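Local coordinates for 5,10-methylenetetrahydromethanopterin reductase (Methanopyrus kandleri, PDB 1EZW), which catalyses the reversible reduction of methylenetetrahydromethanopterin to methyltetrahydromethanopterin with reduced coenzyme F420, a step of methanogenesis from carbon dioxide, at residues Cys231-Thr245 with Ile295-Val307. Numbering follows the deposited sequence.
Sequences CFSIDKDEDKAIEAT and IEAFSIAGDPDTV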
ATOM      1  N   CYS A 231      -4.690 -23.320 -19.772  1.00 23.13           N
ATOM      2  CA  CYS A 231      -5.536 -23.862 -18.718  1.00 23.09           C
ATOM      3  C   CYS A 231      -4.422 -24.690 -18.054  1.00 23.84           C
ATOM      4  O   CYS A 231      -3.838 -25.593 -18.684  1.00 23.35           O
ATOM      5  CB  CYS A 231      -6.618 -24.770 -19.274  1.00 24.87           C
ATOM      6  SG  CYS A 231      -7.385 -25.733 -17.989  1.00 27.10           S
ATOM      7  N   PHE A 232      -4.108 -24.413 -16.788  1.00 21.07           N
ATOM      8  CA  PHE A 232      -2.954 -25.066 -16.184  1.00 21.85           C
ATOM      9  C   PHE A 232      -3.317 -25.674 -14.851  1.00 22.65           C
ATOM     10  O   PHE A 232      -4.056 -25.050 -14.067  1.00 23.48           O
ATOM     11  CB  PHE A 232      -1.884 -23.974 -15.988  1.00 21.12           C
ATOM     12  CG  PHE A 232      -0.531 -24.462 -15.636  1.00 20.99           C
ATOM     13  CD1 PHE A 232       0.463 -24.522 -16.607  1.00 20.48           C
ATOM     14  CD2 PHE A 232      -0.205 -24.743 -14.317  1.00 20.91           C
ATOM     15  CE1 PHE A 232       1.783 -24.846 -16.262  1.00 22.15           C
ATOM     16  CE2 PHE A 232       1.110 -25.073 -13.958  1.00 21.29           C
ATOM     17  CZ  PHE A 232       2.096 -25.121 -14.918  1.00 22.39           C
ATOM     18  N   SER A 233      -2.813 -26.878 -14.575  1.00 22.28           N
ATOM     19  CA  SER A 233      -3.118 -27.479 -13.270  1.00 24.21           C
ATOM     20  C   SER A 233      -1.983 -28.371 -12.812  1.00 23.67           C
ATOM     21  O   SER A 233      -1.667 -29.377 -13.470  1.00 24.61           O
ATOM     22  CB  SER A 233      -4.430 -28.263 -13.314  1.00 25.00           C
ATOM     23  OG  SER A 233      -4.860 -28.579 -11.974  1.00 26.15           O
ATOM     24  N   ILE A 234      -1.370 -28.013 -11.687  1.00 22.10           N
ATOM     25  CA  ILE A 234      -0.244 -28.770 -11.185  1.00 23.32           C
ATOM     26  C   ILE A 234      -0.424 -29.141  -9.715  1.00 26.12           C
ATOM     27  O   ILE A 234      -0.914 -28.347  -8.907  1.00 24.79           O
ATOM     28  CB  ILE A 234       1.071 -27.979 -11.406  1.00 21.61           C
ATOM     29  CG1 ILE A 234       2.287 -28.889 -11.205  1.00 22.77           C
ATOM     30  CG2 ILE A 234       1.112 -26.728 -10.443  1.00 20.83           C
ATOM     31  CD1 ILE A 234       3.626 -28.210 -11.443  1.00 21.70           C
ATOM     32  N   ASP A 235      -0.028 -30.372  -9.382  1.00 26.86           N
ATOM     33  CA  ASP A 235      -0.143 -30.864  -8.006  1.00 27.60           C
ATOM     34  C   ASP A 235       0.825 -32.035  -7.886  1.00 30.27           C
ATOM     35  O   ASP A 235       1.149 -32.666  -8.894  1.00 29.70           O
ATOM     36  CB  ASP A 235      -1.586 -31.327  -7.767  1.00 28.87           C
ATOM     37  CG  ASP A 235      -1.881 -31.633  -6.296  1.00 31.89           C
ATOM     38  OD1 ASP A 235      -1.429 -32.686  -5.780  1.00 30.88           O
ATOM     39  OD2 ASP A 235      -2.575 -30.793  -5.661  1.00 32.42           O
ATOM     40  N   LYS A 236       1.318 -32.316  -6.686  1.00 31.20           N
ATOM     41  CA  LYS A 236       2.223 -33.455  -6.539  1.00 34.11           C
ATOM     42  C   LYS A 236       1.450 -34.747  -6.853  1.00 33.75           C
ATOM     43  O   LYS A 236       2.048 -35.766  -7.174  1.00 34.82           O
ATOM     44  CB  LYS A 236       2.814 -33.490  -5.124  1.00 35.94           C
ATOM     45  CG  LYS A 236       1.768 -33.525  -4.034  1.00 40.84           C
ATOM     46  CD  LYS A 236       2.405 -33.403  -2.638  1.00 44.15           C
ATOM     47  CE  LYS A 236       1.364 -33.601  -1.539  1.00 45.57           C
ATOM     48  NZ  LYS A 236       0.223 -32.650  -1.713  1.00 48.19           N
ATOM     49  N   ASP A 237       0.125 -34.694  -6.759  1.00 33.12           N
ATOM     50  CA  ASP A 237      -0.744 -35.827  -7.065  1.00 34.62           C
ATOM     51  C   ASP A 237      -1.318 -35.552  -8.464  1.00 33.90           C
ATOM     52  O   ASP A 237      -2.261 -34.771  -8.627  1.00 33.63           O
ATOM     53  CB  ASP A 237      -1.901 -35.912  -6.061  1.00 37.60           C
ATOM     54  CG  ASP A 237      -2.865 -37.068  -6.355  1.00 39.84           C
ATOM     55  OD1 ASP A 237      -3.111 -37.365  -7.533  1.00 39.05           O
ATOM     56  OD2 ASP A 237      -3.419 -37.651  -5.396  1.00 43.52           O
ATOM     57  N   GLU A 238      -0.751 -36.203  -9.471  1.00 33.79           N
ATOM     58  CA  GLU A 238      -1.203 -35.994 -10.840  1.00 32.70           C
ATOM     59  C   GLU A 238      -2.704 -36.123 -11.043  1.00 33.16           C
ATOM     60  O   GLU A 238      -3.314 -35.352 -11.781  1.00 32.74           O
ATOM     61  CB  GLU A 238      -0.446 -36.938 -11.800  1.00 32.22           C
ATOM     62  CG  GLU A 238      -0.869 -36.754 -13.238  1.00 34.26           C
ATOM     63  CD  GLU A 238       0.244 -37.065 -14.200  1.00 35.24           C
ATOM     64  OE1 GLU A 238       0.122 -38.060 -14.958  1.00 36.76           O
ATOM     65  OE2 GLU A 238       1.250 -36.326 -14.193  1.00 31.72           O
ATOM     66  N   ASP A 239      -3.322 -37.108 -10.400  1.00 33.72           N
ATOM     67  CA  ASP A 239      -4.755 -37.274 -10.566  1.00 35.15           C
ATOM     68  C   ASP A 239      -5.549 -36.089 -10.083  1.00 34.04           C
ATOM     69  O   ASP A 239      -6.519 -35.688 -10.716  1.00 35.46           O
ATOM     70  CB  ASP A 239      -5.209 -38.533  -9.839  1.00 38.77           C
ATOM     71  CG  ASP A 239      -4.767 -39.771 -10.542  1.00 42.06           C
ATOM     72  OD1 ASP A 239      -5.151 -39.913 -11.718  1.00 43.90           O
ATOM     73  OD2 ASP A 239      -4.046 -40.589  -9.930  1.00 47.10           O
ATOM     74  N   LYS A 240      -5.133 -35.535  -8.956  1.00 34.13           N
ATOM     75  CA  LYS A 240      -5.802 -34.371  -8.386  1.00 34.10           C
ATOM     76  C   LYS A 240      -5.634 -33.161  -9.325  1.00 32.99           C
ATOM     77  O   LYS A 240      -6.577 -32.402  -9.550  1.00 31.70           O
ATOM     78  CB  LYS A 240      -5.226 -34.072  -7.000  1.00 36.27           C
ATOM     79  CG  LYS A 240      -5.816 -34.940  -5.880  1.00 39.19           C
ATOM     80  CD  LYS A 240      -5.300 -34.532  -4.490  1.00 41.57           C
ATOM     81  CE  LYS A 240      -5.424 -33.014  -4.234  1.00 43.70           C
ATOM     82  NZ  LYS A 240      -6.775 -32.392  -4.495  1.00 44.78           N
ATOM     83  N   ALA A 241      -4.439 -33.006  -9.887  1.00 31.50           N
ATOM     84  CA  ALA A 241      -4.197 -31.895 -10.821  1.00 31.13           C
ATOM     85  C   ALA A 241      -5.138 -32.026 -12.021  1.00 30.82           C
ATOM     86  O   ALA A 241      -5.825 -31.079 -12.406  1.00 30.32           O
ATOM     87  CB  ALA A 241      -2.737 -31.908 -11.294  1.00 29.07           C
ATOM     88  N   ILE A 242      -5.203 -33.227 -12.605  1.00 31.70           N
ATOM     89  CA  ILE A 242      -6.047 -33.438 -13.771  1.00 31.42           C
ATOM     90  C   ILE A 242      -7.521 -33.178 -13.487  1.00 31.85           C
ATOM     91  O   ILE A 242      -8.236 -32.582 -14.287  1.00 31.74           O
ATOM     92  CB  ILE A 242      -5.873 -34.885 -14.320  1.00 33.24           C
ATOM     93  CG1 ILE A 242      -4.449 -35.054 -14.862  1.00 34.09           C
ATOM     94  CG2 ILE A 242      -6.969 -35.194 -15.358  1.00 34.95           C
ATOM     95  CD1 ILE A 242      -4.002 -36.507 -15.051  1.00 37.38           C
ATOM     96  N   GLU A 243      -7.978 -33.626 -12.327  1.00 33.00           N
ATOM     97  CA  GLU A 243      -9.370 -33.454 -11.971  1.00 33.75           C
ATOM     98  C   GLU A 243      -9.757 -31.983 -11.919  1.00 32.75           C
ATOM     99  O   GLU A 243     -10.846 -31.600 -12.350  1.00 32.35           O
ATOM    100  CB  GLU A 243      -9.631 -34.105 -10.609  1.00 36.62           C
ATOM    101  CG  GLU A 243     -11.110 -34.151 -10.223  1.00 39.76           C
ATOM    102  CD  GLU A 243     -11.934 -34.925 -11.230  1.00 42.06           C
ATOM    103  OE1 GLU A 243     -11.455 -35.994 -11.672  1.00 44.19           O
ATOM    104  OE2 GLU A 243     -13.055 -34.476 -11.566  1.00 43.45           O
ATOM    105  N   ALA A 244      -8.862 -31.158 -11.381  1.00 32.72           N
ATOM    106  CA  ALA A 244      -9.119 -29.723 -11.246  1.00 32.13           C
ATOM    107  C   ALA A 244      -9.330 -29.017 -12.583  1.00 32.43           C
ATOM    108  O   ALA A 244      -9.966 -27.962 -12.657  1.00 31.00           O
ATOM    109  CB  ALA A 244      -7.969 -29.076 -10.470  1.00 31.45           C
ATOM    110  N   THR A 245      -8.796 -29.584 -13.661  1.00 31.97           N
ATOM    111  CA  THR A 245      -8.966 -28.951 -14.955  1.00 32.75           C
ATOM    112  C   THR A 245     -10.342 -29.144 -15.583  1.00 33.20           C
ATOM    113  O   THR A 245     -10.761 -28.328 -16.390  1.00 33.43           O
ATOM    114  CB  THR A 245      -7.986 -29.485 -16.042  1.00 32.21           C
ATOM    115  OG1 THR A 245      -8.331 -30.838 -16.350  1.00 33.32           O
ATOM    116  CG2 THR A 245      -6.559 -29.446 -15.588  1.00 30.66           C
ATOM    117  N   ILE A 295      -8.466 -33.176 -22.138  1.00 31.98           N
ATOM    118  CA  ILE A 295      -7.535 -32.661 -21.143  1.00 31.55           C
ATOM    119  C   ILE A 295      -6.157 -32.469 -21.772  1.00 30.61           C
ATOM    120  O   ILE A 295      -5.481 -31.471 -21.520  1.00 30.49           O
ATOM    121  CB  ILE A 295      -7.494 -33.602 -19.924  1.00 31.33           C
ATOM    122  CG1 ILE A 295      -8.848 -33.497 -19.199  1.00 31.73           C
ATOM    123  CG2 ILE A 295      -6.296 -33.282 -19.020  1.00 31.98           C
ATOM    124  CD1 ILE A 295      -9.028 -34.483 -18.068  1.00 33.66           C
ATOM    125  N   GLU A 296      -5.728 -33.411 -22.614  0.70 29.66           N
ATOM    126  CA  GLU A 296      -4.425 -33.299 -23.274  0.70 28.99           C
ATOM    127  C   GLU A 296      -4.444 -32.162 -24.301  0.70 27.93           C
ATOM    128  O   GLU A 296      -3.452 -31.464 -24.515  0.70 27.14           O
ATOM    129  CB  GLU A 296      -4.102 -34.634 -23.973  0.70 29.40           C
ATOM    130  CG  GLU A 296      -2.739 -34.768 -24.647  0.70 29.60           C
ATOM    131  CD  GLU A 296      -2.557 -33.880 -25.858  0.70 30.23           C
ATOM    132  OE1 GLU A 296      -3.545 -33.589 -26.571  0.70 30.57           O
ATOM    133  OE2 GLU A 296      -1.401 -33.494 -26.110  0.70 30.34           O
ATOM    134  N   ALA A 297      -5.579 -31.968 -24.944  1.00 27.88           N
ATOM    135  CA  ALA A 297      -5.655 -30.938 -25.943  1.00 27.93           C
ATOM    136  C   ALA A 297      -5.753 -29.522 -25.386  1.00 27.68           C
ATOM    137  O   ALA A 297      -5.139 -28.591 -25.923  1.00 25.91           O
ATOM    138  CB  ALA A 297      -6.858 -31.191 -26.835  1.00 29.01           C
ATOM    139  N   PHE A 298      -6.506 -29.386 -24.299  1.00 27.84           N
ATOM    140  CA  PHE A 298      -6.807 -28.051 -23.807  1.00 28.28           C
ATOM    141  C   PHE A 298      -6.269 -27.605 -22.467  1.00 28.11           C
ATOM    142  O   PHE A 298      -6.746 -26.608 -21.929  1.00 29.10           O
ATOM    143  CB  PHE A 298      -8.330 -27.878 -23.844  1.00 28.94           C
ATOM    144  CG  PHE A 298      -8.933 -28.159 -25.216  1.00 31.56           C
ATOM    145  CD1 PHE A 298      -9.870 -29.184 -25.395  1.00 31.75           C
ATOM    146  CD2 PHE A 298      -8.526 -27.425 -26.322  1.00 31.52           C
ATOM    147  CE1 PHE A 298     -10.379 -29.466 -26.674  1.00 31.78           C
ATOM    148  CE2 PHE A 298      -9.026 -27.697 -27.602  1.00 33.60           C
ATOM    149  CZ  PHE A 298      -9.958 -28.724 -27.773  1.00 31.57           C
ATOM    150  N   SER A 299      -5.278 -28.304 -21.944  1.00 27.17           N
ATOM    151  CA  SER A 299      -4.702 -27.908 -20.657  1.00 25.93           C
ATOM    152  C   SER A 299      -3.318 -28.510 -20.549  1.00 26.45           C
ATOM    153  O   SER A 299      -2.930 -29.399 -21.352  1.00 25.16           O
ATOM    154  CB  SER A 299      -5.546 -28.432 -19.483  1.00 26.52           C
ATOM    155  OG  SER A 299      -5.311 -29.825 -19.233  1.00 26.61           O
ATOM    156  N   ILE A 300      -2.565 -27.994 -19.585  1.00 24.30           N
ATOM    157  CA  ILE A 300      -1.261 -28.527 -19.232  1.00 24.88           C
ATOM    158  C   ILE A 300      -1.567 -28.964 -17.807  1.00 26.15           C
ATOM    159  O   ILE A 300      -1.691 -28.136 -16.891  1.00 24.35           O
ATOM    160  CB  ILE A 300      -0.164 -27.466 -19.226  1.00 26.79           C
ATOM    161  CG1 ILE A 300       0.125 -26.995 -20.648  1.00 27.93           C
ATOM    162  CG2 ILE A 300       1.122 -28.038 -18.649  1.00 24.91           C
ATOM    163  CD1 ILE A 300       1.159 -25.891 -20.655  1.00 28.45           C
ATOM    164  N   ALA A 301      -1.713 -30.270 -17.607  1.00 25.20           N
ATOM    165  CA  ALA A 301      -2.052 -30.771 -16.282  1.00 24.70           C
ATOM    166  C   ALA A 301      -1.280 -32.008 -15.815  1.00 26.98           C
ATOM    167  O   ALA A 301      -0.965 -32.903 -16.612  1.00 27.28           O
ATOM    168  CB  ALA A 301      -3.563 -31.058 -16.223  1.00 24.96           C
ATOM    169  N   GLY A 302      -0.992 -32.063 -14.516  1.00 25.24           N
ATOM    170  CA  GLY A 302      -0.290 -33.222 -13.971  1.00 25.99           C
ATOM    171  C   GLY A 302       0.700 -32.897 -12.884  1.00 27.57           C
ATOM    172  O   GLY A 302       0.625 -31.805 -12.315  1.00 24.65           O
ATOM    173  N   ASP A 303       1.610 -33.822 -12.568  1.00 26.76           N
ATOM    174  CA  ASP A 303       2.617 -33.544 -11.552  1.00 26.91           C
ATOM    175  C   ASP A 303       3.738 -32.777 -12.218  1.00 26.69           C
ATOM    176  O   ASP A 303       3.727 -32.592 -13.441  1.00 26.42           O
ATOM    177  CB  ASP A 303       3.094 -34.837 -10.820  1.00 26.39           C
ATOM    178  CG  ASP A 303       3.654 -35.913 -11.758  1.00 30.47           C
ATOM    179  OD1 ASP A 303       3.662 -37.095 -11.329  1.00 30.70           O
ATOM    180  OD2 ASP A 303       4.108 -35.619 -12.872  1.00 26.13           O
ATOM    181  N   PRO A 304       4.701 -32.270 -11.440  1.00 26.47           N
ATOM    182  CA  PRO A 304       5.803 -31.511 -12.023  1.00 25.46           C
ATOM    183  C   PRO A 304       6.510 -32.187 -13.197  1.00 28.37           C
ATOM    184  O   PRO A 304       6.882 -31.535 -14.173  1.00 25.99           O
ATOM    185  CB  PRO A 304       6.705 -31.256 -10.817  1.00 27.49           C
ATOM    186  CG  PRO A 304       5.710 -31.111  -9.733  1.00 27.31           C
ATOM    187  CD  PRO A 304       4.832 -32.303  -9.975  1.00 28.01           C
ATOM    188  N   ASP A 305       6.696 -33.496 -13.122  1.00 27.09           N
ATOM    189  CA  ASP A 305       7.367 -34.140 -14.242  1.00 28.35           C
ATOM    190  C   ASP A 305       6.605 -34.056 -15.552  1.00 25.31           C
ATOM    191  O   ASP A 305       7.187 -33.760 -16.594  1.00 27.50           O
ATOM    192  CB  ASP A 305       7.659 -35.591 -13.905  1.00 32.42           C
ATOM    193  CG  ASP A 305       9.106 -35.806 -13.738  1.00 39.10           C
ATOM    194  OD1 ASP A 305       9.658 -35.257 -12.751  1.00 41.54           O
ATOM    195  OD2 ASP A 305       9.698 -36.474 -14.623  1.00 43.75           O
ATOM    196  N   THR A 306       5.314 -34.309 -15.482  1.00 23.44           N
ATOM    197  CA  THR A 306       4.423 -34.250 -16.627  1.00 23.95           C
ATOM    198  C   THR A 306       4.361 -32.833 -17.167  1.00 24.58           C
ATOM    199  O   THR A 306       4.412 -32.604 -18.379  1.00 23.70           O
ATOM    200  CB  THR A 306       3.037 -34.701 -16.214  1.00 24.23           C
ATOM    201  OG1 THR A 306       3.118 -36.075 -15.812  1.00 26.16           O
ATOM    202  CG2 THR A 306       2.044 -34.603 -17.351  1.00 24.30           C
ATOM    203  N   VAL A 307       4.231 -31.882 -16.249  1.00 23.88           N
ATOM    204  CA  VAL A 307       4.162 -30.482 -16.665  1.00 24.32           C
ATOM    205  C   VAL A 307       5.426 -30.027 -17.357  1.00 23.27           C
ATOM    206  O   VAL A 307       5.356 -29.325 -18.371  1.00 24.19           O
ATOM    207  CB  VAL A 307       3.857 -29.559 -15.436  1.00 24.66           C
ATOM    208  CG1 VAL A 307       4.082 -28.079 -15.788  1.00 25.35           C
ATOM    209  CG2 VAL A 307       2.439 -29.783 -15.037  1.00 23.12           C
TER
HETATM  210  O   HOH W   1       1.610 -37.821  -9.311  1.00 44.69           O
HETATM  211  O   HOH W   2       2.682 -39.183 -15.362  1.00 33.96           O
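Glu238 OE2 is gripped twice by the segment 295-307: Asp303 N reaches its anti lone pair at 3.0 Å, nearly straight at 167°, and Thr306 OG1 donates a very short bond of 2.5 Å. The carboxylate bridges the two segments where strands 232-234 and 300-302 end; these form a two-stranded parallel sheet counted apart from the eight strands of the TIM barrel. With CG anti to the backbone N (chi1 -180°) and an extended chain beyond it, Glu238 carries its carboxylate past Gly302 to the first turn of helix 304-316. Asp303 OD2, which caps that helix by accepting from Thr306 N, sits 3.2 Å from Glu238 OE2; the two acceptors probably repel, a closeness that the N-H and hydroxyl donors may ease. An alanine here would remove the carboxylate and is likely to leave Asp303 N and the Thr306 hydroxyl without this shared acceptor. A water also joins Lys236 O, Glu238 N and Asp303 OD1. Between the strands, Ile300 N donates to Cys231 O, Ser233 N to Ile300 O and Gly302 N to Ser233 O, while Asp235 N reaches Gly302 O weakly. Gly302 has backbone angles that call for glycine, and a CB would clash with Glu238 OE2. Phe232, Ile234 and Ile300 line one sheet face; there the Phe232 ring presses CZ on Val307 CG1 at 3.7 Å, and helix 332-342 covers Phe232 and Ile234. On the other face Ser233 OG donates to Ala241 O at 2.7 Å, tying the first turns of helix 238-254 to the strand, and Thr245 CG2 packs tightly on Ala301 CB at 3.5 Å.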